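Local coordinates for protein methyltransferase 1 (Methanosarcina barkeri, PDB 2I2X) that carries a corrinoid prosthetic group that takes the methyl group of methanol, with the help of MtaB, and delivers it to coenzyme M through MtaA, at residues 132-137 with 185-190; 175-180 with 206-211. One frame throughout, in Å; residues are numbered along the deposited sequence.

Interaction 1: 132-137 with 185-190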
# COMPACT_ATOMS: atom_id res chain seq x y z
N GLU B 132 -21.40 4.38 -19.60
CA GLU B 132 -22.41 3.37 -19.28
C GLU B 132 -21.86 2.39 -18.26
O GLU B 132 -20.67 2.07 -18.26
CB GLU B 132 -23.02 2.68 -20.52
CG GLU B 132 -22.29 1.46 -21.08
CD GLU B 132 -23.02 0.80 -22.26
OE1 GLU B 132 -24.05 0.09 -22.03
OE2 GLU B 132 -22.55 0.98 -23.41
N GLY B 133 -22.76 1.96 -17.37
CA GLY B 133 -22.42 1.17 -16.18
C GLY B 133 -22.11 2.04 -14.96
O GLY B 133 -21.97 1.53 -13.85
N ASP B 134 -22.02 3.35 -15.16
CA ASP B 134 -21.53 4.25 -14.12
C ASP B 134 -22.64 5.20 -13.61
O ASP B 134 -23.36 5.81 -14.40
CB ASP B 134 -20.32 5.04 -14.65
CG ASP B 134 -19.40 5.56 -13.55
OD1 ASP B 134 -19.88 5.88 -12.44
OD2 ASP B 134 -18.19 5.70 -13.80
N VAL B 135 -22.73 5.32 -12.28
CA VAL B 135 -23.80 6.03 -11.56
C VAL B 135 -23.26 7.30 -10.86
O VAL B 135 -24.03 8.09 -10.30
CB VAL B 135 -24.54 5.03 -10.57
CG1 VAL B 135 -25.16 5.71 -9.35
CG2 VAL B 135 -25.59 4.21 -11.33
N HIS B 136 -21.95 7.48 -10.94
CA HIS B 136 -21.27 8.63 -10.33
C HIS B 136 -21.54 9.94 -11.10
O HIS B 136 -20.90 10.25 -12.10
CB HIS B 136 -19.76 8.36 -10.17
CG HIS B 136 -19.46 7.10 -9.40
ND1 HIS B 136 -19.55 5.84 -9.95
CD2 HIS B 136 -19.07 6.91 -8.12
CE1 HIS B 136 -19.24 4.93 -9.05
NE2 HIS B 136 -18.94 5.55 -7.93
N ASP B 137 -22.50 10.69 -10.57
CA ASP B 137 -23.05 11.94 -11.06
C ASP B 137 -22.18 13.17 -10.91
O ASP B 137 -22.17 14.04 -11.78
CB ASP B 137 -24.27 12.28 -10.19
CG ASP B 137 -25.56 11.93 -10.84
OD1 ASP B 137 -25.80 12.41 -11.97
OD2 ASP B 137 -26.35 11.19 -10.22
N THR B 185 -12.72 1.50 -12.88
CA THR B 185 -11.94 0.72 -13.85
C THR B 185 -12.90 -0.10 -14.71
O THR B 185 -12.67 -0.31 -15.91
CB THR B 185 -10.96 -0.23 -13.15
OG1 THR B 185 -11.68 -1.14 -12.31
CG2 THR B 185 -9.97 0.55 -12.31
N THR B 186 -13.99 -0.51 -14.08
CA THR B 186 -14.98 -1.42 -14.62
C THR B 186 -15.89 -0.71 -15.64
O THR B 186 -16.78 -1.32 -16.22
CB THR B 186 -15.76 -2.03 -13.42
OG1 THR B 186 -16.07 -3.39 -13.68
CG2 THR B 186 -17.02 -1.26 -13.09
N THR B 187 -15.59 0.55 -15.91
CA THR B 187 -16.52 1.50 -16.53
C THR B 187 -15.82 2.50 -17.45
O THR B 187 -16.43 3.00 -18.39
CB THR B 187 -17.33 2.24 -15.42
OG1 THR B 187 -18.69 1.78 -15.42
CG2 THR B 187 -17.28 3.73 -15.58
N MET B 188 -14.55 2.78 -17.19
CA MET B 188 -13.75 3.72 -17.99
C MET B 188 -13.67 3.29 -19.45
O MET B 188 -13.46 4.12 -20.33
CB MET B 188 -12.34 3.86 -17.41
CG MET B 188 -11.73 2.50 -17.02
SD MET B 188 -10.06 2.61 -16.33
CE MET B 188 -9.52 0.89 -16.47
N TYR B 189 -13.83 1.99 -19.69
CA TYR B 189 -13.77 1.44 -21.03
C TYR B 189 -14.95 1.80 -21.95
O TYR B 189 -14.90 1.52 -23.15
CB TYR B 189 -13.52 -0.08 -20.99
CG TYR B 189 -12.04 -0.40 -21.01
CD1 TYR B 189 -11.46 -1.23 -20.04
CD2 TYR B 189 -11.20 0.17 -21.98
CE1 TYR B 189 -10.08 -1.51 -20.06
CE2 TYR B 189 -9.83 -0.10 -22.01
CZ TYR B 189 -9.27 -0.93 -21.06
OH TYR B 189 -7.92 -1.18 -21.11
N ALA B 190 -15.98 2.44 -21.40
CA ALA B 190 -17.10 2.91 -22.20
C ALA B 190 -16.69 4.11 -23.05
O ALA B 190 -17.45 4.55 -23.91
CB ALA B 190 -18.28 3.27 -21.32
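Thr-187 sets its side chain against the backbone of Gly-133 and the flank of Asp-134, meeting the aspartate side chain at about a right angle. Van der Waals contact joins the loops: the Ala-190 methyl rests 3.7 Å from Glu-132 N, and the Thr-187 methyl lies beside Asp-134 CB. Polar bonding between the two loops is slight, a weak hydrogen bond of 3.5 Å from Thr-187 OG1 to Glu-132 O. At Gly-133 a side chain would point at that hydroxyl with little room.

The clearer hydrogen bonds lie within 132-137. With CG anti to the backbone N (chi1 -157°), Asp-134 turns OD1 back to form an Asx turn with His-136 N at 3.0 Å. The same oxygen receives His-136 ND1 on its syn side, nearly in the ring plane, at 2.5 Å, while OD2 accepts from Leu-183 N. The carboxylate thus probably holds the orientation of the imidazole whose NE2 ligates cobalt, the DxHxxG arrangement of corrinoid proteins; Gly-133 O and Val-135 N also bond the cofactor.

Both segments are loops at the C-terminal ends of strands: 132-137 leads from strand 125-130 into helix 138-149, whereas 185-190 follows strand 177-181 and runs into helix 190-199.

Interaction 2: 175-180 with 206-211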
# COMPACT_ATOMS: atom_id res chain seq x y z
N PRO B 175 -22.80 19.45 -31.33
CA PRO B 175 -22.05 20.15 -30.30
C PRO B 175 -20.61 20.38 -30.75
O PRO B 175 -20.13 19.72 -31.67
CB PRO B 175 -22.09 19.18 -29.13
CG PRO B 175 -22.13 17.84 -29.78
CD PRO B 175 -22.92 18.01 -31.04
N ILE B 176 -19.94 21.31 -30.09
CA ILE B 176 -18.54 21.59 -30.38
C ILE B 176 -17.62 20.64 -29.59
O ILE B 176 -16.46 20.42 -29.96
CB ILE B 176 -18.20 23.05 -30.07
CG1 ILE B 176 -18.80 23.47 -28.72
CG2 ILE B 176 -18.71 23.96 -31.21
CD1 ILE B 176 -17.94 24.42 -27.92
N MET B 177 -18.17 20.08 -28.52
CA MET B 177 -17.40 19.31 -27.56
C MET B 177 -18.23 18.26 -26.83
O MET B 177 -19.35 18.53 -26.40
CB MET B 177 -16.78 20.28 -26.55
CG MET B 177 -16.44 19.66 -25.23
SD MET B 177 -14.94 20.43 -24.65
CE MET B 177 -13.75 19.52 -25.64
N LEU B 178 -17.65 17.07 -26.70
CA LEU B 178 -18.27 15.99 -25.95
C LEU B 178 -17.49 15.75 -24.67
O LEU B 178 -16.28 15.53 -24.73
CB LEU B 178 -18.27 14.73 -26.81
CG LEU B 178 -18.88 13.47 -26.21
CD1 LEU B 178 -20.37 13.67 -26.04
CD2 LEU B 178 -18.58 12.28 -27.12
N THR B 179 -18.16 15.80 -23.52
CA THR B 179 -17.54 15.40 -22.23
C THR B 179 -17.98 14.02 -21.77
O THR B 179 -19.13 13.62 -21.98
CB THR B 179 -17.73 16.42 -21.04
OG1 THR B 179 -19.06 16.36 -20.55
CG2 THR B 179 -17.43 17.84 -21.45
N GLY B 180 -17.05 13.30 -21.14
CA GLY B 180 -17.33 12.00 -20.52
C GLY B 180 -16.70 11.86 -19.15
O GLY B 180 -15.59 12.35 -18.91
N PRO B 206 -13.74 17.07 -30.46
CA PRO B 206 -12.94 16.58 -29.33
C PRO B 206 -13.83 15.94 -28.26
O PRO B 206 -14.96 16.38 -28.03
CB PRO B 206 -12.27 17.85 -28.78
CG PRO B 206 -12.48 18.89 -29.81
CD PRO B 206 -13.73 18.54 -30.54
N PHE B 207 -13.30 14.89 -27.65
CA PHE B 207 -13.99 14.17 -26.59
C PHE B 207 -13.22 14.35 -25.29
O PHE B 207 -12.26 13.62 -25.05
CB PHE B 207 -14.06 12.69 -26.98
CG PHE B 207 -14.77 11.81 -25.98
CD1 PHE B 207 -15.68 12.33 -25.07
CD2 PHE B 207 -14.55 10.43 -26.00
CE1 PHE B 207 -16.34 11.49 -24.16
CE2 PHE B 207 -15.21 9.59 -25.10
CZ PHE B 207 -16.10 10.12 -24.18
N ALA B 208 -13.60 15.33 -24.48
CA ALA B 208 -12.87 15.61 -23.24
C ALA B 208 -13.27 14.67 -22.09
O ALA B 208 -14.37 14.78 -21.54
CB ALA B 208 -13.03 17.07 -22.85
N CYS B 209 -12.36 13.77 -21.73
CA CYS B 209 -12.61 12.74 -20.73
C CYS B 209 -12.02 13.05 -19.36
O CYS B 209 -10.89 13.56 -19.26
CB CYS B 209 -12.01 11.43 -21.22
SG CYS B 209 -12.72 10.83 -22.74
N GLY B 210 -12.77 12.71 -18.31
CA GLY B 210 -12.33 12.90 -16.93
C GLY B 210 -12.96 11.91 -15.97
O GLY B 210 -13.67 10.99 -16.38
N GLY B 211 -12.70 12.11 -14.68
CA GLY B 211 -13.18 11.21 -13.64
C GLY B 211 -12.05 10.49 -12.89
O GLY B 211 -10.94 10.35 -13.41
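Ala-208 O is gripped from two sources: Gly-180 N donates to it across the strands at 3.1 Å, and O5B of the bound corrinoid makes a second hydrogen bond. Thr-179 CA adds a CA-H...O contact. This oxygen belongs to a parallel ladder between strands 177-180 and 207-210, neighbours in the Rossmann-like B12-binding domain and the two strands of a beta-alpha-beta unit whose crossover contains helix 190-199. Their short axes run 18° from parallel. Leu-178 takes part twice, giving its N-H almost straight to Pro-206 O (3.1 Å, 174°) and accepting Ala-208 N at its carbonyl in a shorter but more bent bond (2.7 Å).

On the face bearing Leu-178 and Phe-207, the phenylalanine ring is sandwiched. Leu-178 CD2 makes a CH-pi contact over one side, 4.0 Å from the centroid, while Cys-209 SG sits 3.5 Å above the plane on the opposite side. Phe-207 CG is anti to the backbone N (chi1 -179°), which carries the ring along the sheet until CE1 comes beside Gly-180; a beta carbon there would clash with CE1. Replacing this ring with an alanine would probably leave a gap between the leucine methyl and the cysteine sulfur, and deprive Phe-191 of its edge-to-face partner. Val-194 of helix 190-199 touches both Leu-178 and Phe-207.

The other face carries Met-177, Thr-179 and Ala-208. Bends at chi2 and chi3 bring the end of the methionine across to the second strand, against Ile-237 and Ala-238 of helix 233-242. There Met-177 CE lies 3.8 Å from Ala-208 CB and nearly as close to Pro-206 CB. At the cofactor end the ladder closes with Gly-210 N donating to Gly-180 O at 2.9 Å.

Strand 177-181 ties the two contacts together: interaction 2 pairs it with strand 207-210, and interaction 1 uses the loop that follows it. Along the chain the segments alternate, 132-137, 175-180, 185-190, then 206-211, and their centres lie 15 Å apart, with nearest atoms about 6 Å from each other and no touch. Strand 125-130, whose loop supplies the other half of interaction 1, lies beside strand 177-181 in the parallel sheet. Interaction 2 thus forms part of the buried sheet of the B12-binding domain, and interaction 1 joins loops beyond the C-terminal ends of the strands. Both hold residues of the corrinoid pocket, a worked example of the C-terminal ends of a parallel sheet serving as a cofactor site.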